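Local coordinates for protein inactive Zymogen C11 Protease (Parabacteroides distasonis, PDB 6MZO) that is an inactive zymogen of the clostripain (C11) family of clan CD, presumably the precursor of a cysteine endopeptidase that becomes active after proteolytic maturation, at residues Gly211-Phe216 with Gly225-Met230; Thr118-Ser123 with Asn344-Asp349; Asp279-Arg284 with Ile333-Glu338. All blocks are in the same frame, centred on the assembly; numbering follows the deposited sequence.

Interaction 1: residues Gly211-Phe216 with Gly225-Met230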
ATOM      1  N   GLY A 211      14.123   6.919   0.868  1.00 22.56           N
ATOM      2  CA  GLY A 211      14.437   7.297  -0.501  1.00 22.90           C
ATOM      3  C   GLY A 211      13.296   7.021  -1.441  1.00 24.45           C
ATOM      4  O   GLY A 211      12.961   7.852  -2.264  1.00 22.56           O
ATOM      5  N   ILE A 212      12.737   5.817  -1.347  1.00 20.21           N
ATOM      6  CA  ILE A 212      11.649   5.471  -2.249  1.00 18.40           C
ATOM      7  C   ILE A 212      10.461   6.435  -2.139  1.00 21.80           C
ATOM      8  O   ILE A 212       9.986   6.933  -3.153  1.00 20.17           O
ATOM      9  CB  ILE A 212      11.181   4.023  -1.985  1.00 18.38           C
ATOM     10  CG1 ILE A 212      12.273   3.038  -2.421  1.00 21.02           C
ATOM     11  CG2 ILE A 212       9.841   3.737  -2.729  1.00 19.60           C
ATOM     12  CD1 ILE A 212      12.013   1.605  -1.874  1.00 23.99           C
ATOM     13  N   ALA A 213      10.103   6.761  -0.888  1.00 20.80           N
ATOM     14  CA  ALA A 213       8.970   7.680  -0.693  1.00 21.48           C
ATOM     15  C   ALA A 213       9.307   9.113  -1.107  1.00 21.04           C
ATOM     16  O   ALA A 213       8.480   9.811  -1.700  1.00 23.07           O
ATOM     17  CB  ALA A 213       8.552   7.600   0.739  1.00 22.05           C
ATOM     18  N   THR A 214      10.547   9.522  -0.845  1.00 20.61           N
ATOM     19  CA  THR A 214      10.974  10.875  -1.267  1.00 20.83           C
ATOM     20  C   THR A 214      10.973  11.010  -2.796  1.00 22.81           C
ATOM     21  O   THR A 214      10.609  12.071  -3.330  1.00 25.63           O
ATOM     22  CB  THR A 214      12.343  11.311  -0.702  1.00 27.79           C
ATOM     23  OG1 THR A 214      13.394  10.523  -1.284  1.00 36.60           O
ATOM     24  CG2 THR A 214      12.354  11.137   0.781  1.00 24.01           C
ATOM     25  N   LYS A 215      11.310   9.931  -3.507  1.00 21.09           N
ATOM     26  CA  LYS A 215      11.243   9.955  -4.947  1.00 21.82           C
ATOM     27  C   LYS A 215       9.838  10.020  -5.482  1.00 20.31           C
ATOM     28  O   LYS A 215       9.598  10.676  -6.484  1.00 24.13           O
ATOM     29  CB  LYS A 215      11.942   8.711  -5.504  1.00 23.01           C
ATOM     30  CG  LYS A 215      13.427   8.985  -5.850  1.00 27.53           C
ATOM     31  CD  LYS A 215      14.380   9.195  -4.644  1.00 43.34           C
ATOM     32  CE  LYS A 215      15.931   9.245  -5.072  1.00 23.05           C
ATOM     33  NZ  LYS A 215      16.199   8.017  -5.853  1.00 24.84           N
ATOM     34  N   PHE A 216       8.921   9.318  -4.815  1.00 21.78           N
ATOM     35  CA  PHE A 216       7.511   9.423  -5.166  1.00 20.43           C
ATOM     36  C   PHE A 216       7.010  10.891  -5.052  1.00 25.84           C
ATOM     37  O   PHE A 216       6.353  11.402  -5.983  1.00 23.56           O
ATOM     38  CB  PHE A 216       6.674   8.510  -4.241  1.00 18.96           C
ATOM     39  CG  PHE A 216       5.189   8.558  -4.530  1.00 20.96           C
ATOM     40  CD1 PHE A 216       4.367   9.631  -4.086  1.00 22.66           C
ATOM     41  CD2 PHE A 216       4.638   7.543  -5.256  1.00 23.44           C
ATOM     42  CE1 PHE A 216       2.985   9.634  -4.351  1.00 21.53           C
ATOM     43  CE2 PHE A 216       3.252   7.483  -5.504  1.00 25.41           C
ATOM     44  CZ  PHE A 216       2.421   8.553  -5.068  1.00 25.70           C
ATOM     45  N   GLY A 225      -0.182  14.038  -5.190  1.00 28.84           N
ATOM     46  CA  GLY A 225       0.136  12.717  -4.672  1.00 28.86           C
ATOM     47  C   GLY A 225       0.424  12.804  -3.182  1.00 28.39           C
ATOM     48  O   GLY A 225       0.855  13.854  -2.701  1.00 28.71           O
ATOM     49  N   THR A 226       0.172  11.708  -2.471  1.00 22.49           N
ATOM     50  CA  THR A 226       0.435  11.611  -1.043  1.00 22.50           C
ATOM     51  C   THR A 226       1.186  10.336  -0.813  1.00 24.01           C
ATOM     52  O   THR A 226       0.836   9.313  -1.470  1.00 24.17           O
ATOM     53  CB  THR A 226      -0.857  11.600  -0.181  1.00 24.43           C
ATOM     54  OG1 THR A 226      -1.620  10.400  -0.466  1.00 24.84           O
ATOM     55  CG2 THR A 226      -1.718  12.879  -0.423  1.00 23.91           C
ATOM     56  N   ILE A 227       2.185  10.339   0.093  1.00 20.69           N
ATOM     57  CA  ILE A 227       2.969   9.113   0.341  1.00 20.86           C
ATOM     58  C   ILE A 227       3.309   9.067   1.827  1.00 21.03           C
ATOM     59  O   ILE A 227       3.366  10.113   2.515  1.00 20.59           O
ATOM     60  CB  ILE A 227       4.258   9.106  -0.543  1.00 23.52           C
ATOM     61  CG1 ILE A 227       4.934   7.714  -0.554  1.00 26.75           C
ATOM     62  CG2 ILE A 227       5.157  10.275  -0.147  1.00 27.04           C
ATOM     63  CD1 ILE A 227       4.050   6.806  -1.358  1.00 27.16           C
ATOM     64  N   SER A 228       3.448   7.863   2.351  1.00 17.22           N
ATOM     65  CA  SER A 228       3.977   7.658   3.700  1.00 19.49           C
ATOM     66  C   SER A 228       4.629   6.337   3.861  1.00 21.28           C
ATOM     67  O   SER A 228       4.430   5.407   3.035  1.00 19.77           O
ATOM     68  CB  SER A 228       2.878   7.791   4.747  1.00 20.93           C
ATOM     69  OG  SER A 228       1.812   6.886   4.490  1.00 21.21           O
ATOM     70  N   VAL A 229       5.489   6.305   4.869  1.00 18.49           N
ATOM     71  CA  VAL A 229       6.230   5.099   5.187  1.00 19.06           C
ATOM     72  C   VAL A 229       6.047   4.754   6.663  1.00 20.15           C
ATOM     73  O   VAL A 229       6.322   5.617   7.538  1.00 21.37           O
ATOM     74  CB  VAL A 229       7.734   5.310   4.975  1.00 20.63           C
ATOM     75  CG1 VAL A 229       8.476   4.017   5.298  1.00 21.31           C
ATOM     76  CG2 VAL A 229       8.053   5.658   3.562  1.00 21.44           C
ATOM     77  N   MET A 230       5.631   3.529   6.949  1.00 18.51           N
ATOM     78  CA  MET A 230       5.348   3.135   8.339  1.00 20.03           C
ATOM     79  C   MET A 230       6.381   2.132   8.796  1.00 23.63           C
ATOM     80  O   MET A 230       6.772   1.200   8.046  1.00 22.19           O
ATOM     81  CB  MET A 230       3.912   2.555   8.470  1.00 21.55           C
ATOM     82  CG  MET A 230       2.808   3.576   8.680  1.00 24.02           C
ATOM     83  SD  MET A 230       2.713   4.818   7.398  1.00 25.33           S
ATOM     84  CE  MET A 230       2.270   3.751   6.007  1.00 25.00           C
TER

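Interaction 2: residues Thr118-Ser123 with Asn344-Asp349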
ATOM      1  N   THR A 118      -9.927  -0.560  -5.463  1.00 65.07           N
ATOM      2  CA  THR A 118     -10.447  -0.029  -4.192  1.00 62.30           C
ATOM      3  C   THR A 118      -9.542  -0.330  -2.998  1.00 59.66           C
ATOM      4  O   THR A 118      -9.938  -0.158  -1.846  1.00 58.81           O
ATOM      5  CB  THR A 118     -11.853  -0.590  -3.872  1.00 60.03           C
ATOM      6  OG1 THR A 118     -11.768  -2.010  -3.655  1.00 58.49           O
ATOM      7  CG2 THR A 118     -12.820  -0.276  -5.018  1.00 55.74           C
ATOM      8  N   GLY A 119      -8.334  -0.798  -3.276  1.00 57.54           N
ATOM      9  CA  GLY A 119      -7.402  -1.109  -2.210  1.00 54.19           C
ATOM     10  C   GLY A 119      -7.931  -2.181  -1.269  1.00 46.74           C
ATOM     11  O   GLY A 119      -8.397  -3.244  -1.684  1.00 47.91           O
ATOM     12  N   TRP A 120      -7.879  -1.898   0.023  1.00 37.15           N
ATOM     13  CA  TRP A 120      -8.219  -2.894   0.999  1.00 31.18           C
ATOM     14  C   TRP A 120      -9.715  -2.997   1.365  1.00 37.66           C
ATOM     15  O   TRP A 120     -10.078  -3.870   2.179  1.00 37.01           O
ATOM     16  CB  TRP A 120      -7.452  -2.638   2.260  1.00 28.71           C
ATOM     17  CG  TRP A 120      -7.692  -1.310   2.797  1.00 29.96           C
ATOM     18  CD1 TRP A 120      -7.177  -0.126   2.345  1.00 26.37           C
ATOM     19  CD2 TRP A 120      -8.440  -1.011   3.963  1.00 29.51           C
ATOM     20  NE1 TRP A 120      -7.591   0.898   3.149  1.00 25.30           N
ATOM     21  CE2 TRP A 120      -8.355   0.373   4.167  1.00 27.66           C
ATOM     22  CE3 TRP A 120      -9.188  -1.790   4.874  1.00 29.78           C
ATOM     23  CZ2 TRP A 120      -8.970   1.004   5.236  1.00 29.29           C
ATOM     24  CZ3 TRP A 120      -9.804  -1.153   5.935  1.00 31.87           C
ATOM     25  CH2 TRP A 120      -9.721   0.225   6.098  1.00 32.38           C
ATOM     26  N   LEU A 121     -10.521  -2.077   0.846  1.00 38.99           N
ATOM     27  CA  LEU A 121     -11.928  -1.966   1.203  1.00 40.32           C
ATOM     28  C   LEU A 121     -12.685  -3.109   0.559  1.00 49.21           C
ATOM     29  O   LEU A 121     -12.240  -3.616  -0.461  1.00 50.02           O
ATOM     30  CB  LEU A 121     -12.459  -0.623   0.758  1.00 39.90           C
ATOM     31  CG  LEU A 121     -11.859   0.536   1.552  1.00 38.15           C
ATOM     32  CD1 LEU A 121     -12.200   1.826   0.803  1.00 35.44           C
ATOM     33  CD2 LEU A 121     -12.433   0.525   2.975  1.00 37.89           C
ATOM     34  N   PRO A 122     -13.814  -3.530   1.169  1.00 53.50           N
ATOM     35  CA  PRO A 122     -14.516  -4.741   0.714  1.00 59.10           C
ATOM     36  C   PRO A 122     -14.936  -4.634  -0.761  1.00 66.47           C
ATOM     37  O   PRO A 122     -15.085  -3.513  -1.247  1.00 65.59           O
ATOM     38  CB  PRO A 122     -15.737  -4.808   1.652  1.00 54.52           C
ATOM     39  CG  PRO A 122     -15.951  -3.414   2.084  1.00 52.29           C
ATOM     40  CD  PRO A 122     -14.594  -2.804   2.190  1.00 51.45           C
ATOM     41  N   SER A 123     -15.078  -5.770  -1.459  1.00 73.56           N
ATOM     42  CA  SER A 123     -15.555  -5.782  -2.855  1.00 76.01           C
ATOM     43  C   SER A 123     -16.886  -5.021  -2.980  1.00 75.77           C
ATOM     44  O   SER A 123     -17.076  -4.193  -3.877  1.00 72.53           O
ATOM     45  CB  SER A 123     -15.718  -7.224  -3.362  1.00 76.48           C
ATOM     46  N   ASN A 344     -19.819  -0.830   8.862  1.00 31.12           N
ATOM     47  CA  ASN A 344     -19.452  -0.907  10.275  1.00 31.50           C
ATOM     48  C   ASN A 344     -19.331  -2.374  10.738  1.00 33.77           C
ATOM     49  O   ASN A 344     -18.437  -2.684  11.519  1.00 33.67           O
ATOM     50  CB  ASN A 344     -20.517  -0.251  11.163  1.00 31.58           C
ATOM     51  CG  ASN A 344     -20.641   1.268  10.962  1.00 29.31           C
ATOM     52  OD1 ASN A 344     -19.743   1.953  10.443  1.00 30.17           O
ATOM     53  ND2 ASN A 344     -21.804   1.770  11.350  1.00 31.77           N
ATOM     54  N   GLU A 345     -20.246  -3.240  10.293  1.00 34.86           N
ATOM     55  CA  GLU A 345     -20.219  -4.631  10.717  1.00 38.99           C
ATOM     56  C   GLU A 345     -19.019  -5.382  10.039  1.00 36.43           C
ATOM     57  O   GLU A 345     -18.320  -6.147  10.700  1.00 36.08           O
ATOM     58  CB  GLU A 345     -21.570  -5.309  10.443  1.00 49.09           C
ATOM     59  CG  GLU A 345     -21.725  -5.935   9.088  1.00 64.67           C
ATOM     60  CD  GLU A 345     -23.117  -6.538   8.870  1.00 80.76           C
ATOM     61  OE1 GLU A 345     -24.129  -5.959   9.356  1.00 86.61           O
ATOM     62  OE2 GLU A 345     -23.171  -7.614   8.228  1.00 86.53           O
ATOM     63  N   TRP A 346     -18.755  -5.110   8.765  1.00 33.72           N
ATOM     64  CA  TRP A 346     -17.566  -5.634   8.092  1.00 33.73           C
ATOM     65  C   TRP A 346     -16.283  -5.270   8.840  1.00 35.43           C
ATOM     66  O   TRP A 346     -15.389  -6.095   9.014  1.00 35.27           O
ATOM     67  CB  TRP A 346     -17.503  -5.089   6.653  1.00 35.32           C
ATOM     68  CG  TRP A 346     -16.272  -5.409   5.943  1.00 42.87           C
ATOM     69  CD1 TRP A 346     -15.994  -6.567   5.255  1.00 52.30           C
ATOM     70  CD2 TRP A 346     -15.140  -4.586   5.818  1.00 40.81           C
ATOM     71  NE1 TRP A 346     -14.731  -6.509   4.732  1.00 50.03           N
ATOM     72  CE2 TRP A 346     -14.186  -5.295   5.053  1.00 46.01           C
ATOM     73  CE3 TRP A 346     -14.821  -3.299   6.279  1.00 38.06           C
ATOM     74  CZ2 TRP A 346     -12.932  -4.759   4.741  1.00 46.04           C
ATOM     75  CZ3 TRP A 346     -13.545  -2.776   5.966  1.00 43.35           C
ATOM     76  CH2 TRP A 346     -12.637  -3.519   5.208  1.00 43.99           C
ATOM     77  N   TYR A 347     -16.217  -4.034   9.291  1.00 28.99           N
ATOM     78  CA  TYR A 347     -15.044  -3.541   9.957  1.00 28.80           C
ATOM     79  C   TYR A 347     -14.687  -4.341  11.183  1.00 30.29           C
ATOM     80  O   TYR A 347     -13.524  -4.390  11.555  1.00 29.95           O
ATOM     81  CB  TYR A 347     -15.270  -2.091  10.353  1.00 27.41           C
ATOM     82  CG  TYR A 347     -14.029  -1.324  10.710  1.00 27.16           C
ATOM     83  CD1 TYR A 347     -13.016  -1.038   9.759  1.00 24.45           C
ATOM     84  CD2 TYR A 347     -13.889  -0.867  12.001  1.00 26.00           C
ATOM     85  CE1 TYR A 347     -11.905  -0.247  10.116  1.00 24.70           C
ATOM     86  CE2 TYR A 347     -12.795  -0.104  12.386  1.00 24.22           C
ATOM     87  CZ  TYR A 347     -11.803   0.181  11.441  1.00 24.21           C
ATOM     88  OH  TYR A 347     -10.771   0.940  11.866  1.00 24.69           O
ATOM     89  N   LYS A 348     -15.700  -4.952  11.815  1.00 31.23           N
ATOM     90  CA  LYS A 348     -15.503  -5.657  13.089  1.00 33.98           C
ATOM     91  C   LYS A 348     -14.633  -6.911  12.974  1.00 34.12           C
ATOM     92  O   LYS A 348     -14.109  -7.400  13.979  1.00 36.75           O
ATOM     93  CB  LYS A 348     -16.854  -5.984  13.724  1.00 34.01           C
ATOM     94  CG  LYS A 348     -17.567  -4.674  14.179  1.00 38.87           C
ATOM     95  CD  LYS A 348     -18.943  -4.951  14.812  1.00 45.07           C
ATOM     96  CE  LYS A 348     -19.498  -3.663  15.382  1.00 47.71           C
ATOM     97  NZ  LYS A 348     -20.956  -3.762  15.697  1.00 53.29           N
ATOM     98  N   ASP A 349     -14.381  -7.358  11.754  1.00 31.97           N
ATOM     99  CA  ASP A 349     -13.520  -8.509  11.606  1.00 35.57           C
ATOM    100  C   ASP A 349     -12.068  -8.111  11.441  1.00 32.67           C
ATOM    101  O   ASP A 349     -11.223  -9.002  11.372  1.00 33.80           O
ATOM    102  CB  ASP A 349     -13.941  -9.338  10.419  1.00 39.08           C
ATOM    103  CG  ASP A 349     -15.281 -10.027  10.642  1.00 49.18           C
ATOM    104  OD1 ASP A 349     -15.510 -10.508  11.773  1.00 48.65           O
ATOM    105  OD2 ASP A 349     -16.084 -10.047   9.691  1.00 50.18           O
TER

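Interaction 3: residues Asp279-Arg284 with Ile333-Glu338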
ATOM      1  N   ASP A 279      -5.273  11.396  12.219  1.00 22.73           N
ATOM      2  CA  ASP A 279      -5.060  12.345  13.283  1.00 22.74           C
ATOM      3  C   ASP A 279      -6.285  13.214  13.484  1.00 23.65           C
ATOM      4  O   ASP A 279      -6.698  13.408  14.568  1.00 24.84           O
ATOM      5  CB  ASP A 279      -3.795  13.176  13.006  1.00 24.66           C
ATOM      6  CG  ASP A 279      -3.488  14.192  14.087  1.00 26.83           C
ATOM      7  OD1 ASP A 279      -4.227  15.118  14.239  1.00 28.54           O
ATOM      8  OD2 ASP A 279      -2.473  14.050  14.730  1.00 32.81           O
ATOM      9  N   ASP A 280      -6.856  13.701  12.405  1.00 25.35           N
ATOM     10  CA  ASP A 280      -8.032  14.523  12.477  1.00 27.23           C
ATOM     11  C   ASP A 280      -9.159  13.787  13.218  1.00 25.60           C
ATOM     12  O   ASP A 280      -9.736  14.316  14.106  1.00 27.34           O
ATOM     13  CB  ASP A 280      -8.454  14.950  11.084  1.00 26.03           C
ATOM     14  CG  ASP A 280      -9.413  16.130  11.079  1.00 29.48           C
ATOM     15  OD1 ASP A 280      -9.564  16.763  12.092  1.00 30.49           O
ATOM     16  OD2 ASP A 280      -9.978  16.376  10.040  1.00 29.00           O
ATOM     17  N   TYR A 281      -9.418  12.555  12.835  1.00 22.73           N
ATOM     18  CA  TYR A 281     -10.445  11.768  13.489  1.00 22.44           C
ATOM     19  C   TYR A 281     -10.156  11.604  14.971  1.00 24.27           C
ATOM     20  O   TYR A 281     -10.976  11.866  15.794  1.00 25.06           O
ATOM     21  CB  TYR A 281     -10.556  10.404  12.838  1.00 19.07           C
ATOM     22  CG  TYR A 281     -11.587   9.490  13.435  1.00 21.23           C
ATOM     23  CD1 TYR A 281     -12.847   9.939  13.709  1.00 24.07           C
ATOM     24  CD2 TYR A 281     -11.294   8.184  13.695  1.00 24.65           C
ATOM     25  CE1 TYR A 281     -13.793   9.099  14.251  1.00 26.87           C
ATOM     26  CE2 TYR A 281     -12.227   7.335  14.225  1.00 25.15           C
ATOM     27  CZ  TYR A 281     -13.474   7.808  14.496  1.00 26.60           C
ATOM     28  OH  TYR A 281     -14.400   6.984  15.021  1.00 30.83           O
ATOM     29  N   VAL A 282      -8.970  11.139  15.287  1.00 23.37           N
ATOM     30  CA  VAL A 282      -8.598  10.942  16.686  1.00 23.99           C
ATOM     31  C   VAL A 282      -8.713  12.232  17.492  1.00 25.28           C
ATOM     32  O   VAL A 282      -9.193  12.212  18.656  1.00 27.70           O
ATOM     33  CB  VAL A 282      -7.095  10.338  16.788  1.00 24.02           C
ATOM     34  CG1 VAL A 282      -6.556  10.520  18.195  1.00 27.37           C
ATOM     35  CG2 VAL A 282      -7.113   8.885  16.397  1.00 24.24           C
ATOM     36  N   SER A 283      -8.395  13.377  16.878  1.00 24.98           N
ATOM     37  CA  SER A 283      -8.509  14.648  17.599  1.00 26.12           C
ATOM     38  C   SER A 283      -9.968  14.979  18.039  1.00 27.09           C
ATOM     39  O   SER A 283     -10.181  15.760  18.971  1.00 30.77           O
ATOM     40  CB  SER A 283      -7.938  15.817  16.735  1.00 31.41           C
ATOM     41  OG  SER A 283      -8.925  16.215  15.774  1.00 32.30           O
ATOM     42  N   ARG A 284     -10.962  14.339  17.414  1.00 26.81           N
ATOM     43  CA  ARG A 284     -12.377  14.521  17.777  1.00 30.08           C
ATOM     44  C   ARG A 284     -12.830  13.689  18.957  1.00 32.49           C
ATOM     45  O   ARG A 284     -13.882  13.947  19.543  1.00 35.67           O
ATOM     46  CB  ARG A 284     -13.316  14.161  16.621  1.00 31.63           C
ATOM     47  CG  ARG A 284     -13.012  14.786  15.285  1.00 32.68           C
ATOM     48  CD  ARG A 284     -12.786  16.224  15.434  1.00 38.47           C
ATOM     49  NE  ARG A 284     -12.137  16.795  14.258  1.00 39.54           N
ATOM     50  CZ  ARG A 284     -12.610  17.838  13.577  1.00 47.99           C
ATOM     51  NH1 ARG A 284     -13.762  18.440  13.975  1.00 53.39           N
ATOM     52  NH2 ARG A 284     -11.947  18.279  12.517  1.00 44.06           N
ATOM     53  N   ILE A 333      -7.939   6.405   8.045  1.00 21.10           N
ATOM     54  CA  ILE A 333      -8.588   5.599   9.043  1.00 19.30           C
ATOM     55  C   ILE A 333     -10.055   5.444   8.624  1.00 19.37           C
ATOM     56  O   ILE A 333     -10.661   6.396   8.047  1.00 21.82           O
ATOM     57  CB  ILE A 333      -8.475   6.191  10.440  1.00 21.90           C
ATOM     58  CG1 ILE A 333      -8.765   5.169  11.506  1.00 22.36           C
ATOM     59  CG2 ILE A 333      -9.438   7.444  10.633  1.00 19.71           C
ATOM     60  CD1 ILE A 333      -7.617   4.048  11.654  1.00 21.73           C
ATOM     61  N   TYR A 334     -10.636   4.268   8.895  1.00 19.48           N
ATOM     62  CA  TYR A 334     -12.113   4.141   8.776  1.00 21.54           C
ATOM     63  C   TYR A 334     -12.793   4.946   9.876  1.00 21.10           C
ATOM     64  O   TYR A 334     -12.388   4.870  11.045  1.00 24.60           O
ATOM     65  CB  TYR A 334     -12.573   2.651   8.878  1.00 21.72           C
ATOM     66  CG  TYR A 334     -14.094   2.497   8.750  1.00 24.10           C
ATOM     67  CD1 TYR A 334     -14.738   2.920   7.582  1.00 24.80           C
ATOM     68  CD2 TYR A 334     -14.871   1.937   9.795  1.00 23.17           C
ATOM     69  CE1 TYR A 334     -16.127   2.853   7.472  1.00 26.84           C
ATOM     70  CE2 TYR A 334     -16.267   1.821   9.655  1.00 25.65           C
ATOM     71  CZ  TYR A 334     -16.862   2.285   8.494  1.00 28.37           C
ATOM     72  OH  TYR A 334     -18.222   2.162   8.335  1.00 29.19           O
ATOM     73  N   VAL A 335     -13.894   5.646   9.529  1.00 21.76           N
ATOM     74  CA  VAL A 335     -14.657   6.366  10.553  1.00 20.89           C
ATOM     75  C   VAL A 335     -16.056   5.708  10.603  1.00 24.43           C
ATOM     76  O   VAL A 335     -16.842   5.894   9.685  1.00 24.52           O
ATOM     77  CB  VAL A 335     -14.782   7.855  10.196  1.00 21.30           C
ATOM     78  CG1 VAL A 335     -15.768   8.549  11.172  1.00 24.72           C
ATOM     79  CG2 VAL A 335     -13.349   8.510  10.256  1.00 21.45           C
ATOM     80  N   PRO A 336     -16.374   5.006  11.708  1.00 25.35           N
ATOM     81  CA  PRO A 336     -17.705   4.418  11.788  1.00 26.54           C
ATOM     82  C   PRO A 336     -18.814   5.497  11.734  1.00 26.51           C
ATOM     83  O   PRO A 336     -18.712   6.600  12.308  1.00 27.55           O
ATOM     84  CB  PRO A 336     -17.725   3.738  13.155  1.00 26.09           C
ATOM     85  CG  PRO A 336     -16.229   3.251  13.280  1.00 25.67           C
ATOM     86  CD  PRO A 336     -15.449   4.459  12.740  1.00 23.68           C
ATOM     87  N   GLN A 337     -19.855   5.150  11.012  1.00 24.99           N
ATOM     88  CA  GLN A 337     -20.949   6.088  10.739  1.00 27.77           C
ATOM     89  C   GLN A 337     -22.287   5.381  10.820  1.00 31.68           C
ATOM     90  O   GLN A 337     -22.449   4.224  10.379  1.00 32.06           O
ATOM     91  CB  GLN A 337     -20.777   6.719   9.352  1.00 30.10           C
ATOM     92  CG  GLN A 337     -19.528   7.608   9.256  1.00 26.79           C
ATOM     93  CD  GLN A 337     -19.130   7.895   7.820  1.00 28.41           C
ATOM     94  OE1 GLN A 337     -19.856   8.594   7.068  1.00 29.94           O
ATOM     95  NE2 GLN A 337     -17.976   7.341   7.413  1.00 24.28           N
ATOM     96  N   GLU A 338     -23.258   6.077  11.374  1.00 30.51           N
ATOM     97  CA  GLU A 338     -24.590   5.502  11.575  1.00 32.68           C
ATOM     98  C   GLU A 338     -25.197   5.073  10.236  1.00 36.50           C
ATOM     99  O   GLU A 338     -25.915   4.056  10.135  1.00 39.02           O
ATOM    100  CB  GLU A 338     -25.481   6.517  12.272  1.00 36.81           C
ATOM    101  CG  GLU A 338     -26.819   5.916  12.729  1.00 42.79           C
ATOM    102  CD  GLU A 338     -27.697   6.927  13.448  1.00 46.85           C
ATOM    103  OE1 GLU A 338     -27.246   8.045  13.767  1.00 49.60           O
ATOM    104  OE2 GLU A 338     -28.872   6.608  13.676  1.00 48.98           O
TER
HETATM  105  O   HOH W   1     -16.949   7.742  14.193  1.00 30.04           O

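Interaction 1: residues Gly211-Phe216 with Gly225-Met230
Ala213 and Ile227 mark the closest backbone approach, CA to CA 6.3 Å, where helix 211-216 runs almost exactly antiparallel to strand 226-230 (173°), the axes of these short segments coming within 8.2 Å. Across this gap the contact is apolar. Alternation along the strand aims Ile227 and Val229 at the helix, while Thr226 and Ser228 face the other way; the Thr226 hydroxyl is hydrogen-bonded to Ser184. From the helix come Ala213 and, one turn on, Phe216. The aromatic ring swings out over the strand because its CG lies anti to the backbone N (chi1 180°), and Ile227 meets it with its terminal methyl: CD1 sits 3.9 Å from the Phe216 ring centroid, over the middle of one face, a CH-pi contact. The branch carbon of the isoleucine follows, CB resting 3.6 Å from CD1 of Phe216. At the ring's edge lies Gly225 CA, 4.2 Å from CE1 of Phe216. With only a methyl for a side chain, Ala213 sits at the nearest approach of the backbones. Its CB reaches Ile227 CG1 at 3.8 Å and, more tightly, Val229 CG2 at 3.5 Å. Phe193 and Tyr220 add their rings around Phe216. Alanine and phenylalanine on one helix face thus pack on branched side chains of alternate strand residues, as where a helix covers a sheet, here in an alpha-beta-alpha sandwich consistent with the caspase-like fold of clan CD.

Interaction 2: residues Thr118-Ser123 with Asn344-Asp349
Pro122 and Trp346 form an apolar, proline-on-indole contact between the loop that follows strand 109-115 and helix 341-347, parts of the chain more than 220 residues apart. With chi1 at 173°, the indole is thrown clear of its own helix and across to the loop. There the proline ring lies over one face: CD stands 3.6 Å from the centroid of the six-membered ring of Trp346, 12° off its normal, in a CH-pi contact. Pro122 CB extends the cover toward the pyrrole part, 3.7 Å from NE1 of Trp346. The second tryptophan arrives differently. Trp120 brings the benzo rim of its indole to the far end of Trp346, CZ3 to CH2 3.8 Å, and its atoms there lie near the plane of the Trp346 ring, at the edge, so the two indoles do not stack face on face. Leu121 CD2 covers part of one face of the Trp120 ring. The loop owes its shape to a type II' turn from Thr118 to Leu121, with Gly119 at the second of its four residues, where phi is positive, and a weak closing bond from Leu121 N to Thr118 O. One cost is visible: Trp120 O is buried here without a polar partner. Beyond the two segments, Tyr128 touches both Pro122 and Trp346. In clan CD peptidases the catalytic histidine and cysteine are carried by loops at the ends of neighbouring parallel strands. Here the turn follows strand 109-115, and Trp120 packs on Met165 and Cys167 in the loop after the neighbouring parallel strand 155-162; the contact, a tryptophan in the turn and the proline just after it held against helix 341-347, therefore probably borders the active-site end of the caspase-like sheet.

Interaction 3: residues Asp279-Arg284 with Ile333-Glu338
Tyr281 supplies the helix side of this contact, reaching from helix 279-283 to strand 333-334 and the residues after it, where it meets Ile333, Val335 and Pro336. A chi1 of 180° trains the phenol outward from the helix and along Val335, the two side chains passing each other while pointing opposite ways. Val335 places both methyls on the ring: CG2 lies over the centre of one face, 3.8 Å from the Tyr281 ring centroid, a CH-pi contact, while CG1 sits 3.7 Å from CE1 of Tyr281. Ile333, approaching at about a right angle, touches the near end of the ring with its CG2, 3.7 Å from Tyr281 CD2. At the far end, Pro336 CD comes to 3.6 Å from the phenol OH of Tyr281. Beside this, the amide of Gln337 folds back, NE2 giving 2.9 Å to Val335 O in the carbonyl plane, and it also bonds His273 O. With no direct hydrogen bond between the segments, adhesion rests on the phenol's apolar flank, and at its polar end a water takes the proton of the Tyr281 hydroxyl (OH to water O 2.8 Å) and passes a bond on to Pro336 O, tying the ring to the loop backbone.

How the interactions relate
Following the chain from the N terminus, the loop after strand 109-115 opens interaction 2, which closes only at helix 341-347, near the C terminus. Within that long span interactions 1 and 3 come in series: interaction 1 joins helix 209-220 to the next strand of the large sheet, 226-231, across a short connection, and interaction 3 then joins helix 278-283 to strand 332-334 of a small two-stranded sheet. None of the loops cross. Interaction 1 lies about 25 Å from interaction 2 and 24 Å from interaction 3, centre to centre, without touching either. Interactions 2 and 3 do meet: Asn344 probably hydrogen-bonds Tyr334 and Gln337, coupling helix 341-347 to the preceding strand and loop.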